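Local structure of uncharacterized protein (Bombyx mori, 5AZ0) at residues D15-L20 and Y66-T71; Y223-T228 and S274-V279. The protein probably reduces aldehydes and ketones with a nicotinamide cofactor, as an aldo-keto reductase (AKR2E5) of the silkworm. One frame throughout, in Å; residues are numbered along the deposited sequence.

Interaction 1 of 2, residues D15-L20 and Y66-T71; sequences DEIPAL and YRHIDT. With ACT (acetate ion), chain H.
H68 gives the contact its one direct hydrogen bond: its ND1 donates to the carbonyl of P18, 2.9 Å from ND1 to P18 O with an N-H...O angle of 166°. The acceptor lies in the ring plane and the donor is only slightly tilted from the carbonyl plane, so the bond should fix both the rotation of the imidazole and the place of its proton. CG sits anti to the backbone N (chi1 177°), which points the ring at P18 O and I17. A water makes a second bridge, donating to L20 O (2.8 Å from the water oxygen) and accepting from R67 N.

Apolar packing fills in around these bonds. P18 CB meets H68 CB at 3.7 Å, and I17 CD1 comes obliquely to H68 CE1, also at 3.7 Å; F100 of strand 100-105 is a further ring against the imidazole. L20 CD2 lies against Y66 CE2 (3.9 Å), while the Y66 hydroxyl is bonded to V284 O.

R67 is the charged residue that touches across the contact, its CB skirting P18 CG. Its NH1 reaches back to Y66 O (2.8 Å) from above the carbonyl plane and also bonds I62 O, while NE and NH2 grip both oxygens of an acetate ion, probably from the crystallisation liquor, at the guanidinium edge. With the guanidinium gone, as in an alanine here, the acetate would probably lose its two-bond mate, and Y66 O and I62 O their shared NH1 donor.

Strand 16-18 is half of the N-terminal hairpin that, as in other aldo-keto reductases, covers the N-terminal end of the TIM barrel, here meeting the start of barrel strand 68-70.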
ATOM      1  N   ASP A  15       0.442  -0.192 -18.108  1.00 21.71           N
ATOM      2  CA  ASP A  15      -0.691  -0.832 -17.459  1.00 21.71           C
ATOM      3  C   ASP A  15      -1.414   0.194 -16.627  1.00 22.31           C
ATOM      4  O   ASP A  15      -0.864   1.152 -16.208  1.00 21.41           O
ATOM      5  CB  ASP A  15      -0.274  -1.986 -16.548  1.00 20.70           C
ATOM      6  CG  ASP A  15       0.282  -3.176 -17.296  1.00 24.99           C
ATOM      7  OD1 ASP A  15       0.041  -3.274 -18.505  1.00 24.67           O
ATOM      8  OD2 ASP A  15       1.082  -3.935 -16.702  1.00 22.78           O
ATOM      9  N   GLU A  16      -2.643  -0.106 -16.337  1.00 22.31           N
ATOM     10  CA  GLU A  16      -3.492   0.680 -15.418  1.00 26.83           C
ATOM     11  C   GLU A  16      -3.504   0.152 -14.031  1.00 21.41           C
ATOM     12  O   GLU A  16      -3.481  -1.055 -13.848  1.00 21.09           O
ATOM     13  CB  GLU A  16      -4.983   0.520 -15.885  1.00 26.96           C
ATOM     14  CG  GLU A  16      -5.164   1.195 -17.193  1.00 35.94           C
ATOM     15  CD  GLU A  16      -6.612   1.384 -17.587  1.00 36.19           C
ATOM     16  OE1 GLU A  16      -7.427   0.453 -17.440  1.00 32.67           O
ATOM     17  OE2 GLU A  16      -6.843   2.459 -18.068  1.00 43.40           O
ATOM     18  N   ILE A  17      -3.658   1.039 -13.072  1.00 20.94           N
ATOM     19  CA  ILE A  17      -3.844   0.678 -11.724  1.00 21.49           C
ATOM     20  C   ILE A  17      -5.072   1.416 -11.162  1.00 22.10           C
ATOM     21  O   ILE A  17      -5.134   2.611 -11.268  1.00 21.19           O
ATOM     22  CB  ILE A  17      -2.612   0.965 -10.893  1.00 20.99           C
ATOM     23  CG1 ILE A  17      -2.804   0.357  -9.480  1.00 22.23           C
ATOM     24  CG2 ILE A  17      -2.262   2.448 -10.800  1.00 20.30           C
ATOM     25  CD1 ILE A  17      -1.496   0.290  -8.686  1.00 24.14           C
ATOM     26  N   PRO A  18      -6.036   0.694 -10.580  1.00 23.02           N
ATOM     27  CA  PRO A  18      -7.219   1.384 -10.027  1.00 22.70           C
ATOM     28  C   PRO A  18      -6.827   2.254  -8.861  1.00 23.54           C
ATOM     29  O   PRO A  18      -6.026   1.817  -7.972  1.00 22.39           O
ATOM     30  CB  PRO A  18      -8.135   0.216  -9.559  1.00 21.31           C
ATOM     31  CG  PRO A  18      -7.749  -0.949 -10.443  1.00 23.39           C
ATOM     32  CD  PRO A  18      -6.237  -0.782 -10.630  1.00 22.99           C
ATOM     33  N   ALA A  19      -7.431   3.440  -8.829  1.00 21.92           N
ATOM     34  CA  ALA A  19      -7.073   4.513  -7.874  1.00 22.65           C
ATOM     35  C   ALA A  19      -7.395   4.243  -6.447  1.00 23.77           C
ATOM     36  O   ALA A  19      -6.940   4.961  -5.537  1.00 24.26           O
ATOM     37  CB  ALA A  19      -7.738   5.757  -8.270  1.00 25.95           C
ATOM     38  N   LEU A  20      -8.172   3.184  -6.215  1.00 23.99           N
ATOM     39  CA  LEU A  20      -8.455   2.715  -4.880  1.00 24.09           C
ATOM     40  C   LEU A  20      -8.238   1.222  -4.847  1.00 24.59           C
ATOM     41  O   LEU A  20      -8.526   0.534  -5.816  1.00 22.77           O
ATOM     42  CB  LEU A  20      -9.872   3.055  -4.572  1.00 30.67           C
ATOM     43  CG  LEU A  20     -10.449   2.839  -3.190  1.00 35.25           C
ATOM     44  CD1 LEU A  20      -9.954   3.963  -2.314  1.00 41.47           C
ATOM     45  CD2 LEU A  20     -11.992   2.914  -3.342  1.00 40.71           C
ATOM     46  N   TYR A  66     -14.800  -3.152  -6.796  1.00 30.13           N
ATOM     47  CA  TYR A  66     -13.368  -3.056  -6.513  1.00 31.15           C
ATOM     48  C   TYR A  66     -12.675  -4.156  -7.357  1.00 31.30           C
ATOM     49  O   TYR A  66     -13.161  -5.301  -7.482  1.00 32.72           O
ATOM     50  CB  TYR A  66     -13.074  -3.319  -5.073  1.00 28.58           C
ATOM     51  CG  TYR A  66     -13.316  -2.214  -4.069  1.00 31.54           C
ATOM     52  CD1 TYR A  66     -14.605  -1.710  -3.782  1.00 31.59           C
ATOM     53  CD2 TYR A  66     -12.243  -1.733  -3.292  1.00 28.76           C
ATOM     54  CE1 TYR A  66     -14.792  -0.772  -2.725  1.00 31.09           C
ATOM     55  CE2 TYR A  66     -12.422  -0.798  -2.320  1.00 29.60           C
ATOM     56  CZ  TYR A  66     -13.690  -0.314  -2.001  1.00 31.19           C
ATOM     57  OH  TYR A  66     -13.730   0.639  -0.960  1.00 30.86           O
ATOM     58  N   ARG A  67     -11.581  -3.768  -7.961  1.00 27.43           N
ATOM     59  CA  ARG A  67     -10.695  -4.662  -8.709  1.00 26.02           C
ATOM     60  C   ARG A  67      -9.257  -4.772  -8.201  1.00 25.53           C
ATOM     61  O   ARG A  67      -8.577  -5.776  -8.503  1.00 24.31           O
ATOM     62  CB  ARG A  67     -10.690  -4.188 -10.114  1.00 28.56           C
ATOM     63  CG  ARG A  67     -12.076  -4.209 -10.794  1.00 29.14           C
ATOM     64  CD  ARG A  67     -12.657  -5.634 -10.895  1.00 30.39           C
ATOM     65  NE  ARG A  67     -14.021  -5.653 -11.461  1.00 32.40           N
ATOM     66  CZ  ARG A  67     -15.138  -5.772 -10.741  1.00 30.77           C
ATOM     67  NH1 ARG A  67     -15.138  -5.906  -9.408  1.00 34.70           N
ATOM     68  NH2 ARG A  67     -16.291  -5.803 -11.384  1.00 39.44           N
ATOM     69  N   HIS A  68      -8.845  -3.810  -7.357  1.00 24.00           N
ATOM     70  CA  HIS A  68      -7.494  -3.686  -6.871  1.00 22.82           C
ATOM     71  C   HIS A  68      -7.426  -4.242  -5.469  1.00 20.98           C
ATOM     72  O   HIS A  68      -8.099  -3.766  -4.556  1.00 21.06           O
ATOM     73  CB  HIS A  68      -7.048  -2.196  -6.976  1.00 24.15           C
ATOM     74  CG  HIS A  68      -5.679  -1.865  -6.458  1.00 25.03           C
ATOM     75  ND1 HIS A  68      -5.132  -0.604  -6.661  1.00 22.40           N
ATOM     76  CD2 HIS A  68      -4.735  -2.591  -5.782  1.00 22.87           C
ATOM     77  CE1 HIS A  68      -3.951  -0.550  -6.065  1.00 23.28           C
ATOM     78  NE2 HIS A  68      -3.683  -1.736  -5.535  1.00 24.68           N
ATOM     79  N   ILE A  69      -6.586  -5.268  -5.303  1.00 21.08           N
ATOM     80  CA  ILE A  69      -6.363  -5.938  -4.054  1.00 21.02           C
ATOM     81  C   ILE A  69      -4.871  -5.881  -3.672  1.00 21.00           C
ATOM     82  O   ILE A  69      -4.034  -6.354  -4.401  1.00 20.05           O
ATOM     83  CB  ILE A  69      -6.763  -7.437  -4.176  1.00 20.74           C
ATOM     84  CG1 ILE A  69      -8.221  -7.601  -4.565  1.00 22.43           C
ATOM     85  CG2 ILE A  69      -6.534  -8.154  -2.844  1.00 22.52           C
ATOM     86  CD1 ILE A  69      -8.510  -9.031  -5.034  1.00 23.31           C
ATOM     87  N   ASP A  70      -4.567  -5.367  -2.489  1.00 21.59           N
ATOM     88  CA  ASP A  70      -3.194  -5.159  -2.051  1.00 20.68           C
ATOM     89  C   ASP A  70      -2.908  -6.145  -0.997  1.00 20.20           C
ATOM     90  O   ASP A  70      -3.614  -6.170   0.041  1.00 20.92           O
ATOM     91  CB  ASP A  70      -3.022  -3.729  -1.479  1.00 21.00           C
ATOM     92  CG  ASP A  70      -1.583  -3.427  -1.081  1.00 20.96           C
ATOM     93  OD1 ASP A  70      -0.789  -3.111  -2.009  1.00 19.73           O
ATOM     94  OD2 ASP A  70      -1.270  -3.518   0.168  1.00 21.38           O
ATOM     95  N   THR A  71      -1.953  -7.031  -1.239  1.00 18.95           N
ATOM     96  CA  THR A  71      -1.577  -7.894  -0.181  1.00 20.41           C
ATOM     97  C   THR A  71      -0.067  -8.051  -0.125  1.00 21.17           C
ATOM     98  O   THR A  71       0.639  -7.354  -0.818  1.00 21.61           O
ATOM     99  CB  THR A  71      -2.323  -9.280  -0.262  1.00 22.44           C
ATOM    100  OG1 THR A  71      -2.215  -9.920   1.016  1.00 22.45           O
ATOM    101  CG2 THR A  71      -1.766 -10.182  -1.313  1.00 20.20           C
TER
HETATM  102  C   ACT H 407     -15.025  -5.515 -14.911  0.80 43.23           C
HETATM  103  O   ACT H 407     -14.033  -5.032 -14.260  0.80 37.65           O
HETATM  104  OXT ACT H 407     -15.988  -6.121 -14.369  0.80 43.40           O
HETATM  105  CH3 ACT H 407     -15.083  -5.384 -16.407  0.80 42.41           C
HETATM  106  O   HOH W   1     -10.428  -1.208  -6.912  1.00 22.75           O

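Interaction 2 of 2, residues Y223-T228 and S274-V279; sequences YSPFGT and SIPKTV. With ACT (acetate ion), chain K.
Two loops at the C-terminal rim of the TIM barrel meet here, one following strand 219-223 and the other following strand 273-274. In aldo-keto reductases these loops line the nicotinamide cofactor cleft, and the sequences YSPFG and IPKTV are consistent with the same role in this enzyme.

The direct contact is van der Waals packing, with P225 in the middle. Its ring lies along the other loop: CB is 4.0 Å from S274 OG, CG rests against P276 N, and CD approaches I275 O. F226 follows from beside it, and its CE2 meets P276 CB obliquely at 3.9 Å; with CG anti to the carbonyl carbon (chi1 -61°), the phenyl is swung across to this proline. The two rings therefore lie against neighbouring parts of one partner, and L267 of helix 259-269 packs on P225 as well.

P225 and F226 occupy the middle of a type I beta turn running from S224 to G227, closed by the bond from G227 N to S224 O. Such a turn presents both residues together, and G227 ends it with a positive phi that suits glycine. No direct hydrogen bond joins the two segments; a water bridges them, accepting from S224 N and donating to I275 O, 2.6 Å from the water oxygen to that carbonyl.

Farther along, an acetate ion, probably from the crystallisation liquor, sits just before helix 281-287 and also hydrogen-bonds T280 OG1. T278 OG1 reaches acetate O in a weak bond of 2.9 Å, and V279 N donates to acetate OXT at 3.2 Å, with an N-H...O angle of 160°.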
ATOM      1  N   TYR A 223      -0.563   3.888   1.732  1.00 23.72           N
ATOM      2  CA  TYR A 223      -1.123   3.179   2.875  1.00 25.72           C
ATOM      3  C   TYR A 223      -1.321   4.095   4.083  1.00 28.89           C
ATOM      4  O   TYR A 223      -0.812   5.202   4.106  1.00 25.95           O
ATOM      5  CB  TYR A 223      -0.330   1.938   3.209  1.00 23.43           C
ATOM      6  CG  TYR A 223       1.025   2.086   3.842  1.00 27.57           C
ATOM      7  CD1 TYR A 223       1.160   2.268   5.217  1.00 28.23           C
ATOM      8  CD2 TYR A 223       2.180   2.006   3.087  1.00 23.87           C
ATOM      9  CE1 TYR A 223       2.403   2.386   5.786  1.00 28.97           C
ATOM     10  CE2 TYR A 223       3.397   2.094   3.665  1.00 24.50           C
ATOM     11  CZ  TYR A 223       3.527   2.296   4.998  1.00 29.42           C
ATOM     12  OH  TYR A 223       4.808   2.338   5.567  1.00 28.67           O
ATOM     13  N   SER A 224      -2.101   3.630   5.064  1.00 30.20           N
ATOM     14  CA  SER A 224      -2.610   4.439   6.183  1.00 28.95           C
ATOM     15  C   SER A 224      -3.065   5.797   5.753  1.00 29.61           C
ATOM     16  O   SER A 224      -2.605   6.770   6.291  1.00 30.94           O
ATOM     17  CB  SER A 224      -1.562   4.656   7.279  1.00 31.67           C
ATOM     18  OG  SER A 224      -1.125   3.425   7.801  1.00 37.10           O
ATOM     19  N   PRO A 225      -3.963   5.869   4.781  1.00 29.40           N
ATOM     20  CA  PRO A 225      -4.433   7.111   4.211  1.00 28.77           C
ATOM     21  C   PRO A 225      -5.219   7.992   5.197  1.00 33.43           C
ATOM     22  O   PRO A 225      -5.360   9.183   4.951  1.00 35.54           O
ATOM     23  CB  PRO A 225      -5.288   6.658   3.022  1.00 26.59           C
ATOM     24  CG  PRO A 225      -5.782   5.286   3.457  1.00 26.88           C
ATOM     25  CD  PRO A 225      -4.641   4.691   4.204  1.00 30.83           C
ATOM     26  N   PHE A 226      -5.703   7.426   6.294  1.00 33.27           N
ATOM     27  CA  PHE A 226      -6.433   8.176   7.334  1.00 33.75           C
ATOM     28  C   PHE A 226      -5.537   8.569   8.506  1.00 35.15           C
ATOM     29  O   PHE A 226      -6.002   9.233   9.443  1.00 37.15           O
ATOM     30  CB  PHE A 226      -7.584   7.321   7.885  1.00 33.42           C
ATOM     31  CG  PHE A 226      -8.609   6.922   6.842  1.00 32.03           C
ATOM     32  CD1 PHE A 226      -9.291   7.871   6.126  1.00 33.75           C
ATOM     33  CD2 PHE A 226      -8.880   5.582   6.587  1.00 33.87           C
ATOM     34  CE1 PHE A 226     -10.195   7.499   5.120  1.00 36.45           C
ATOM     35  CE2 PHE A 226      -9.786   5.196   5.615  1.00 29.59           C
ATOM     36  CZ  PHE A 226     -10.482   6.145   4.909  1.00 32.44           C
ATOM     37  N   GLY A 227      -4.268   8.162   8.455  1.00 30.90           N
ATOM     38  CA  GLY A 227      -3.325   8.407   9.510  1.00 34.52           C
ATOM     39  C   GLY A 227      -3.939   8.028  10.843  1.00 39.89           C
ATOM     40  O   GLY A 227      -4.437   6.912  10.998  1.00 38.15           O
ATOM     41  N   THR A 228      -3.932   8.954  11.803  1.00 40.65           N
ATOM     42  CA  THR A 228      -4.510   8.676  13.151  1.00 44.28           C
ATOM     43  C   THR A 228      -5.929   9.241  13.277  1.00 43.41           C
ATOM     44  O   THR A 228      -6.451   9.362  14.352  1.00 48.58           O
ATOM     45  CB  THR A 228      -3.602   9.237  14.285  1.00 47.01           C
ATOM     46  OG1 THR A 228      -3.350  10.638  14.069  1.00 42.61           O
ATOM     47  CG2 THR A 228      -2.247   8.455  14.365  1.00 45.79           C
ATOM     48  N   SER A 274      -5.056   5.255  -3.125  1.00 20.12           N
ATOM     49  CA  SER A 274      -5.257   4.912  -1.706  1.00 23.84           C
ATOM     50  C   SER A 274      -5.577   3.435  -1.497  1.00 23.28           C
ATOM     51  O   SER A 274      -6.356   2.865  -2.267  1.00 24.08           O
ATOM     52  CB  SER A 274      -6.425   5.684  -1.144  1.00 26.04           C
ATOM     53  OG  SER A 274      -5.965   7.016  -0.927  1.00 34.95           O
ATOM     54  N   ILE A 275      -5.042   2.887  -0.411  1.00 23.29           N
ATOM     55  CA  ILE A 275      -5.279   1.541   0.072  1.00 24.93           C
ATOM     56  C   ILE A 275      -5.796   1.603   1.514  1.00 25.11           C
ATOM     57  O   ILE A 275      -5.119   1.217   2.477  1.00 23.98           O
ATOM     58  CB  ILE A 275      -4.008   0.651   0.145  1.00 28.96           C
ATOM     59  CG1 ILE A 275      -3.164   0.690  -1.116  1.00 26.81           C
ATOM     60  CG2 ILE A 275      -4.402  -0.808   0.454  1.00 29.85           C
ATOM     61  CD1 ILE A 275      -3.851   0.347  -2.385  1.00 26.18           C
ATOM     62  N   PRO A 276      -7.029   2.065   1.681  1.00 26.30           N
ATOM     63  CA  PRO A 276      -7.637   1.898   2.996  1.00 28.18           C
ATOM     64  C   PRO A 276      -7.844   0.425   3.383  1.00 29.42           C
ATOM     65  O   PRO A 276      -8.018  -0.411   2.506  1.00 28.87           O
ATOM     66  CB  PRO A 276      -8.980   2.548   2.841  1.00 26.57           C
ATOM     67  CG  PRO A 276      -9.296   2.360   1.396  1.00 28.69           C
ATOM     68  CD  PRO A 276      -7.986   2.537   0.669  1.00 26.00           C
ATOM     69  N   LYS A 277      -7.759   0.151   4.683  1.00 30.63           N
ATOM     70  CA  LYS A 277      -8.068  -1.144   5.212  1.00 36.25           C
ATOM     71  C   LYS A 277      -9.326  -1.056   6.071  1.00 38.89           C
ATOM     72  O   LYS A 277      -9.379  -0.266   7.017  1.00 34.90           O
ATOM     73  CB  LYS A 277      -6.930  -1.719   6.029  1.00 36.85           C
ATOM     74  CG  LYS A 277      -7.261  -3.188   6.376  1.00 46.45           C
ATOM     75  CD  LYS A 277      -6.959  -3.535   7.803  1.00 50.01           C
ATOM     76  CE  LYS A 277      -7.968  -3.015   8.746  1.00 49.96           C
ATOM     77  NZ  LYS A 277      -7.245  -2.725  10.006  1.00 63.15           N
ATOM     78  N   THR A 278     -10.322  -1.878   5.746  1.00 41.07           N
ATOM     79  CA  THR A 278     -11.522  -2.038   6.594  1.00 40.50           C
ATOM     80  C   THR A 278     -12.062  -3.446   6.416  1.00 41.31           C
ATOM     81  O   THR A 278     -11.835  -4.054   5.400  1.00 35.69           O
ATOM     82  CB  THR A 278     -12.598  -1.003   6.219  1.00 39.13           C
ATOM     83  OG1 THR A 278     -13.728  -1.129   7.091  1.00 45.98           O
ATOM     84  CG2 THR A 278     -13.048  -1.140   4.756  1.00 36.96           C
ATOM     85  N   VAL A 279     -12.789  -3.959   7.410  1.00 48.55           N
ATOM     86  CA  VAL A 279     -13.476  -5.248   7.315  1.00 44.44           C
ATOM     87  C   VAL A 279     -14.985  -5.037   7.428  1.00 45.09           C
ATOM     88  O   VAL A 279     -15.718  -5.995   7.657  1.00 49.73           O
ATOM     89  CB  VAL A 279     -12.955  -6.276   8.366  1.00 45.72           C
ATOM     90  CG1 VAL A 279     -11.460  -6.468   8.260  1.00 43.91           C
ATOM     91  CG2 VAL A 279     -13.281  -5.859   9.799  1.00 45.19           C
TER
HETATM   92  C   ACT K 410     -12.841  -1.573  10.082  0.80 55.15           C
HETATM   93  O   ACT K 410     -13.041  -0.358   9.829  0.80 58.13           O
HETATM   94  OXT ACT K 410     -13.779  -2.350   9.980  0.80 53.11           O
HETATM   95  CH3 ACT K 410     -11.502  -2.160  10.451  0.80 58.40           C
HETATM   96  O   HOH W   2      -4.010   1.184   4.820  1.00 30.25           O

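Interaction 1 is complete before interaction 2 begins along the chain, yet their centres lie only 14 Å apart and they touch directly. The junction is where the barrel closes: strand 22-23, just past 15-20, runs parallel to strand 68-70 on one side, and backbone bonds from A19 and G21, just before strand 22-23, reach S274 of strand 273-274. Of these, A19 O to S274 N is a probable hydrogen bond of 3.1 Å. Inside the barrel, I275 reaches from interaction 2 onto H68 and D70 of interaction 1. The base, with its hairpin, is thus joined through the core to the loops at the opposite rim, where the cofactor cleft is expected.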